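D-2-hydroxyacid dehydrogensase protein (Ketogulonicigenium vulgare, PDB 4LSW) probably catalyses the NAD(P)-dependent interconversion of D-2-hydroxyacids and 2-oxoacids. Local coordinates at residues Q170-D175 with V192-D197. Residues are numbered along the deposited sequence; the frame is centred on the assembly and turned at random.
Sequences QISYSD and VTLARD
Leu194 meets Ser172 and Ser174 where the helical segment 192-196 runs nearly antiparallel to strand 170-174, the two axes 8.4 Å apart at an angle of 163°. Strand alternation turns both serines toward the helix, while Tyr173 points to the other side of the sheet, where its hydroxyl bonds to Lys179 N. With CG anti to the backbone N (chi1 180°), Leu194 extends toward the strand and spreads its two methyls along it. CD1 packs against Ser172, 3.4 Å from its OG, and also lies 3.6 Å from the backbone N of Tyr173; CD2 sits 3.8 Å from Ser174 CB. Val188 and Leu151, on the flanking strands, also touch the leucine. Both serine hydroxyls are engaged by other partners: Ser174 OG bonds to Val188 O, and Ser172 OG shares a water with Leu194 O, at 2.8 Å and 2.9 Å respectively. This is helix-on-sheet packing near one edge of the parallel Rossmann-type sheet of the NAD-binding domain, one strand in from 186-188. Direct contact here is van der Waals, through one leucine; the polar link passes through the water, which donates to Leu194 O, a last-turn carbonyl that also takes a weak bond from Asp197 N.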
# COMPACT_ATOMS: atom_id res chain seq x y z
N GLN A 170 -10.17 22.59 2.24
CA GLN A 170 -10.09 22.79 3.68
C GLN A 170 -9.70 21.45 4.28
O GLN A 170 -10.49 20.50 4.28
CB GLN A 170 -11.45 23.25 4.20
CG GLN A 170 -12.04 24.43 3.42
CD GLN A 170 -13.51 24.63 3.70
OE1 GLN A 170 -13.91 24.93 4.83
NE2 GLN A 170 -14.34 24.47 2.67
N ILE A 171 -8.47 21.38 4.77
CA ILE A 171 -7.85 20.10 5.12
C ILE A 171 -7.73 19.90 6.62
O ILE A 171 -7.20 20.76 7.33
CB ILE A 171 -6.47 20.00 4.48
CG1 ILE A 171 -6.63 20.11 2.96
CG2 ILE A 171 -5.80 18.68 4.86
CD1 ILE A 171 -5.36 20.50 2.25
N SER A 172 -8.24 18.76 7.08
CA SER A 172 -8.02 18.32 8.45
C SER A 172 -7.44 16.91 8.43
O SER A 172 -7.46 16.23 7.41
CB SER A 172 -9.33 18.33 9.22
OG SER A 172 -10.34 17.69 8.45
N TYR A 173 -6.93 16.47 9.56
CA TYR A 173 -6.34 15.14 9.63
C TYR A 173 -6.44 14.60 11.04
O TYR A 173 -6.59 15.36 12.00
CB TYR A 173 -4.87 15.16 9.19
CG TYR A 173 -3.93 15.84 10.16
CD1 TYR A 173 -3.80 17.22 10.20
CD2 TYR A 173 -3.15 15.09 11.04
CE1 TYR A 173 -2.92 17.85 11.10
CE2 TYR A 173 -2.27 15.69 11.93
CZ TYR A 173 -2.15 17.07 11.95
OH TYR A 173 -1.26 17.65 12.84
N SER A 174 -6.36 13.27 11.14
CA SER A 174 -6.30 12.61 12.44
C SER A 174 -5.12 11.65 12.46
O SER A 174 -4.80 11.04 11.46
CB SER A 174 -7.59 11.87 12.73
OG SER A 174 -7.58 11.34 14.05
N ASP A 175 -4.47 11.55 13.62
CA ASP A 175 -3.36 10.63 13.82
C ASP A 175 -3.21 10.48 15.33
O ASP A 175 -4.03 11.02 16.07
CB ASP A 175 -2.08 11.16 13.16
CG ASP A 175 -1.14 10.05 12.71
OD1 ASP A 175 -0.93 9.08 13.46
OD2 ASP A 175 -0.62 10.15 11.57
N VAL A 192 -14.11 9.62 13.89
CA VAL A 192 -15.51 10.00 13.78
C VAL A 192 -15.67 11.50 13.60
O VAL A 192 -16.37 11.95 12.68
CB VAL A 192 -16.35 9.52 14.98
CG1 VAL A 192 -17.75 10.12 14.93
CG2 VAL A 192 -16.41 8.02 14.99
N THR A 193 -14.99 12.27 14.45
CA THR A 193 -15.03 13.73 14.36
C THR A 193 -14.43 14.20 13.05
O THR A 193 -14.95 15.12 12.41
CB THR A 193 -14.26 14.37 15.52
OG1 THR A 193 -14.77 13.85 16.76
CG2 THR A 193 -14.42 15.88 15.49
N LEU A 194 -13.33 13.58 12.64
CA LEU A 194 -12.69 13.93 11.37
C LEU A 194 -13.70 13.79 10.24
O LEU A 194 -13.89 14.70 9.42
CB LEU A 194 -11.48 13.02 11.12
CG LEU A 194 -10.71 13.27 9.82
CD1 LEU A 194 -10.05 14.62 9.86
CD2 LEU A 194 -9.68 12.17 9.63
N ALA A 195 -14.36 12.64 10.20
CA ALA A 195 -15.28 12.33 9.12
C ALA A 195 -16.50 13.24 9.10
O ALA A 195 -17.00 13.61 8.03
CB ALA A 195 -15.72 10.88 9.24
N ARG A 196 -16.99 13.58 10.29
CA ARG A 196 -18.19 14.40 10.42
C ARG A 196 -18.11 15.71 9.63
O ARG A 196 -19.10 16.13 9.03
CB ARG A 196 -18.47 14.69 11.90
CG ARG A 196 -19.75 15.48 12.13
CD ARG A 196 -19.92 15.87 13.59
NE ARG A 196 -18.71 16.47 14.14
CZ ARG A 196 -18.54 17.77 14.38
NH1 ARG A 196 -19.53 18.62 14.14
NH2 ARG A 196 -17.39 18.21 14.88
N ASP A 197 -16.94 16.32 9.64
CA ASP A 197 -16.76 17.66 9.09
C ASP A 197 -16.14 17.71 7.70
O ASP A 197 -15.70 18.77 7.26
CB ASP A 197 -15.91 18.52 10.03
CG ASP A 197 -16.58 18.74 11.37
OD1 ASP A 197 -17.82 18.72 11.42
OD2 ASP A 197 -15.85 18.94 12.37
O HOH W 1 -12.58 17.20 10.05